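Local coordinates for reticulocyte binding protein (Streptococcus agalactiae COH1, PDB 3FAW), which is a cell-wall-anchored pullulanase that probably hydrolyses alpha-1,6-glucosidic linkages in pullulan and branched alpha-glucans such as glycogen, at residues L217-W227 with P348-G356. Sequence-based numbering, arbitrary orientation.
Sequences LDPYAKSLAEW and PQSYFALSG
Ser350 OG has three partners: the backbone N of Ala353 donates to it over 3.0 Å, the N of Phe352 adds a weak bond, and, roughly across from these two, a water joins it to the carbonyl O of Asp218. The bond from Ala353 closes an ST motif from Ser350 to Ala353 within 348-356, a loop of the catalytic (beta/alpha)8 barrel between strand 312-315 and helix 367-381. Facing it, 217-227 follows strand 212-216 of the CBM48-type beta domain and begins with a type I beta turn, Asp218 to Ala221, reinforced by an Asx turn in which Asp218 OD1 accepts from Tyr220 N. No direct hydrogen bond spans the two loops; waters do this work. One links Pro219 O to Tyr351 N, and two meet at Lys222 O, passing on to Leu354 N and to Phe352 O.

Beside these bridges the Phe352 ring lies against the turn. Its CZ comes over one face of the Tyr220 ring, 3.4 Å from CE2 of Tyr220, with the two ring planes inclined by 31°, while the Tyr220 CA sits over the face of the Phe352 ring as a CH-pi contact. Tyr220 OH is hydrogen-bonded to Asp440 on helix 432-449. The Lys222 chain, bent at chi2 and chi4, runs beside Phe352 and returns NZ to Tyr220 O at 2.6 Å, in the carbonyl plane. Further along, Ala353 CB packs 3.7 Å from Leu224 CG.

Gln349 extends its amide over one face of the Trp227 indole, their planes 59° apart. Gln349 NE2 hydrogen-bonds to Ser320 OG and OE1 to Ala239 N, while Trp227 NE1 hydrogen-bonds to Phe322 O. On the side of Gln349 away from the indole, Leu217 CD2 rests 3.8 Å from Gln349 CG.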
loop_
_atom_site.group_PDB
_atom_site.type_symbol
_atom_site.label_atom_id
_atom_site.label_comp_id
_atom_site.label_asym_id
_atom_site.label_seq_id
_atom_site.Cartn_x
_atom_site.Cartn_y
_atom_site.Cartn_z
ATOM N N LEU A 217 -16.538 4.717 16.253
ATOM C CA LEU A 217 -15.123 4.646 16.621
ATOM C C LEU A 217 -14.446 5.956 16.253
ATOM O O LEU A 217 -14.491 6.373 15.099
ATOM C CB LEU A 217 -14.435 3.480 15.894
ATOM C CG LEU A 217 -12.902 3.422 15.936
ATOM C CD1 LEU A 217 -12.395 3.463 17.373
ATOM C CD2 LEU A 217 -12.370 2.175 15.215
ATOM N N ASP A 218 -13.828 6.601 17.241
ATOM C CA ASP A 218 -13.056 7.824 17.018
ATOM C C ASP A 218 -12.044 7.597 15.886
ATOM O O ASP A 218 -11.129 6.783 16.030
ATOM C CB ASP A 218 -12.338 8.220 18.315
ATOM C CG ASP A 218 -11.679 9.586 18.241
ATOM O OD1 ASP A 218 -11.693 10.226 17.166
ATOM O OD2 ASP A 218 -11.135 10.027 19.277
ATOM N N PRO A 219 -12.214 8.298 14.745
ATOM C CA PRO A 219 -11.260 8.104 13.649
ATOM C C PRO A 219 -9.823 8.534 13.971
ATOM O O PRO A 219 -8.898 8.037 13.345
ATOM C CB PRO A 219 -11.846 8.937 12.495
ATOM C CG PRO A 219 -12.839 9.830 13.093
ATOM C CD PRO A 219 -13.280 9.254 14.400
ATOM N N TYR A 220 -9.656 9.434 14.941
ATOM C CA TYR A 220 -8.340 9.908 15.379
ATOM C C TYR A 220 -7.806 9.159 16.603
ATOM O O TYR A 220 -6.873 9.624 17.254
ATOM C CB TYR A 220 -8.396 11.417 15.664
ATOM C CG TYR A 220 -8.301 12.251 14.415
ATOM C CD1 TYR A 220 -9.359 12.294 13.512
ATOM C CD2 TYR A 220 -7.151 12.978 14.118
ATOM C CE1 TYR A 220 -9.282 13.041 12.356
ATOM C CE2 TYR A 220 -7.064 13.735 12.957
ATOM C CZ TYR A 220 -8.139 13.760 12.081
ATOM O OH TYR A 220 -8.089 14.498 10.928
ATOM N N ALA A 221 -8.391 8.002 16.902
ATOM C CA ALA A 221 -7.930 7.136 17.990
ATOM C C ALA A 221 -6.479 6.681 17.784
ATOM O O ALA A 221 -6.125 6.185 16.710
ATOM C CB ALA A 221 -8.853 5.915 18.121
ATOM N N LYS A 222 -5.654 6.852 18.817
ATOM C CA LYS A 222 -4.230 6.518 18.756
ATOM C C LYS A 222 -3.937 5.083 19.192
ATOM O O LYS A 222 -2.843 4.570 18.951
ATOM C CB LYS A 222 -3.416 7.499 19.611
ATOM C CG LYS A 222 -3.601 8.979 19.241
ATOM C CD LYS A 222 -3.234 9.272 17.785
ATOM C CE LYS A 222 -3.419 10.740 17.442
ATOM N NZ LYS A 222 -4.846 11.165 17.532
ATOM N N SER A 223 -4.899 4.449 19.857
ATOM C CA SER A 223 -4.842 3.010 20.128
ATOM C C SER A 223 -6.250 2.467 20.378
ATOM O O SER A 223 -7.230 3.221 20.347
ATOM C CB SER A 223 -3.913 2.690 21.310
ATOM O OG SER A 223 -3.575 1.305 21.337
ATOM N N LEU A 224 -6.340 1.157 20.605
ATOM C CA LEU A 224 -7.621 0.464 20.716
ATOM C C LEU A 224 -7.579 -0.658 21.748
ATOM O O LEU A 224 -6.504 -1.131 22.126
ATOM C CB LEU A 224 -8.015 -0.156 19.370
ATOM C CG LEU A 224 -8.030 0.698 18.098
ATOM C CD1 LEU A 224 -8.117 -0.208 16.877
ATOM C CD2 LEU A 224 -9.179 1.707 18.107
ATOM N N ALA A 225 -8.763 -1.081 22.187
ATOM C CA ALA A 225 -8.917 -2.299 22.981
ATOM C C ALA A 225 -8.646 -3.513 22.099
ATOM O O ALA A 225 -8.838 -3.449 20.884
ATOM C CB ALA A 225 -10.320 -2.381 23.566
ATOM N N GLU A 226 -8.192 -4.608 22.709
ATOM C CA GLU A 226 -7.999 -5.866 21.982
ATOM C C GLU A 226 -9.263 -6.176 21.176
ATOM O O GLU A 226 -10.379 -6.041 21.684
ATOM C CB GLU A 226 -7.626 -7.027 22.924
ATOM C CG GLU A 226 -8.724 -7.529 23.889
ATOM C CD GLU A 226 -9.077 -6.549 25.004
ATOM O OE1 GLU A 226 -8.340 -5.563 25.219
ATOM O OE2 GLU A 226 -10.104 -6.770 25.673
ATOM N N TRP A 227 -9.076 -6.562 19.917
ATOM C CA TRP A 227 -10.175 -6.636 18.949
ATOM C C TRP A 227 -10.371 -8.054 18.411
ATOM O O TRP A 227 -9.417 -8.720 17.994
ATOM C CB TRP A 227 -9.921 -5.643 17.805
ATOM C CG TRP A 227 -10.890 -5.712 16.658
ATOM C CD1 TRP A 227 -10.584 -5.939 15.348
ATOM C CD2 TRP A 227 -12.315 -5.546 16.714
ATOM N NE1 TRP A 227 -11.728 -5.929 14.587
ATOM C CE2 TRP A 227 -12.804 -5.689 15.397
ATOM C CE3 TRP A 227 -13.227 -5.296 17.747
ATOM C CZ2 TRP A 227 -14.162 -5.590 15.083
ATOM C CZ3 TRP A 227 -14.577 -5.197 17.435
ATOM C CH2 TRP A 227 -15.031 -5.344 16.113
ATOM N N PRO A 348 -9.197 -1.894 6.286
ATOM C CA PRO A 348 -8.895 -0.850 7.270
ATOM C C PRO A 348 -10.009 -0.506 8.265
ATOM O O PRO A 348 -11.155 -0.247 7.873
ATOM C CB PRO A 348 -8.569 0.359 6.389
ATOM C CG PRO A 348 -8.120 -0.241 5.117
ATOM C CD PRO A 348 -9.079 -1.354 4.920
ATOM N N GLN A 349 -9.642 -0.506 9.546
ATOM C CA GLN A 349 -10.514 -0.040 10.615
ATOM C C GLN A 349 -10.071 1.332 11.147
ATOM O O GLN A 349 -10.910 2.202 11.406
ATOM C CB GLN A 349 -10.544 -1.071 11.743
ATOM C CG GLN A 349 -11.433 -0.679 12.902
ATOM C CD GLN A 349 -11.682 -1.818 13.856
ATOM O OE1 GLN A 349 -12.930 -1.985 14.244
ATOM N NE2 GLN A 349 -10.763 -2.539 14.244
ATOM N N SER A 350 -8.763 1.520 11.317
ATOM C CA SER A 350 -8.217 2.806 11.773
ATOM C C SER A 350 -7.021 3.230 10.923
ATOM O O SER A 350 -6.314 2.387 10.359
ATOM C CB SER A 350 -7.808 2.734 13.251
ATOM O OG SER A 350 -7.374 4.003 13.736
ATOM N N TYR A 351 -6.813 4.544 10.836
ATOM C CA TYR A 351 -5.684 5.120 10.099
ATOM C C TYR A 351 -4.618 5.717 11.022
ATOM O O TYR A 351 -3.559 6.122 10.555
ATOM C CB TYR A 351 -6.184 6.165 9.090
ATOM C CG TYR A 351 -6.989 5.553 7.961
ATOM C CD1 TYR A 351 -6.446 4.540 7.169
ATOM C CD2 TYR A 351 -8.291 5.968 7.690
ATOM C CE1 TYR A 351 -7.166 3.962 6.143
ATOM C CE2 TYR A 351 -9.026 5.391 6.653
ATOM C CZ TYR A 351 -8.456 4.386 5.887
ATOM O OH TYR A 351 -9.163 3.804 4.862
ATOM N N PHE A 352 -4.910 5.749 12.324
ATOM C CA PHE A 352 -3.975 6.212 13.358
ATOM C C PHE A 352 -3.590 5.099 14.331
ATOM O O PHE A 352 -2.442 5.021 14.770
ATOM C CB PHE A 352 -4.609 7.336 14.185
ATOM C CG PHE A 352 -4.807 8.618 13.440
ATOM C CD1 PHE A 352 -3.894 9.656 13.564
ATOM C CD2 PHE A 352 -5.927 8.804 12.640
ATOM C CE1 PHE A 352 -4.084 10.856 12.888
ATOM C CE2 PHE A 352 -6.122 9.997 11.959
ATOM C CZ PHE A 352 -5.199 11.024 12.086
ATOM N N ALA A 353 -4.568 4.267 14.695
ATOM C CA ALA A 353 -4.377 3.221 15.695
ATOM C C ALA A 353 -3.812 1.932 15.085
ATOM O O ALA A 353 -4.339 1.418 14.094
ATOM C CB ALA A 353 -5.687 2.939 16.413
ATOM N N LEU A 354 -2.747 1.418 15.700
ATOM C CA LEU A 354 -2.071 0.201 15.247
ATOM C C LEU A 354 -2.914 -1.033 15.515
ATOM O O LEU A 354 -3.754 -1.043 16.414
ATOM C CB LEU A 354 -0.720 0.035 15.959
ATOM C CG LEU A 354 0.332 1.116 15.696
ATOM C CD1 LEU A 354 1.572 0.925 16.579
ATOM C CD2 LEU A 354 0.717 1.151 14.231
ATOM N N SER A 355 -2.675 -2.074 14.724
ATOM C CA SER A 355 -3.289 -3.373 14.947
ATOM C C SER A 355 -2.721 -3.991 16.224
ATOM O O SER A 355 -1.538 -3.823 16.535
ATOM C CB SER A 355 -3.014 -4.294 13.755
ATOM O OG SER A 355 -3.573 -5.581 13.955
ATOM N N GLY A 356 -3.572 -4.694 16.965
ATOM C CA GLY A 356 -3.132 -5.465 18.121
ATOM C C GLY A 356 -2.580 -6.843 17.761
ATOM O O GLY A 356 -2.069 -7.542 18.628
HETATM O O HOH W 1 -9.905 4.904 14.512
HETATM O O HOH W 2 -8.977 6.146 11.320
HETATM O O HOH W 3 -1.779 2.163 18.335
HETATM O O HOH W 4 -0.973 5.023 17.144
#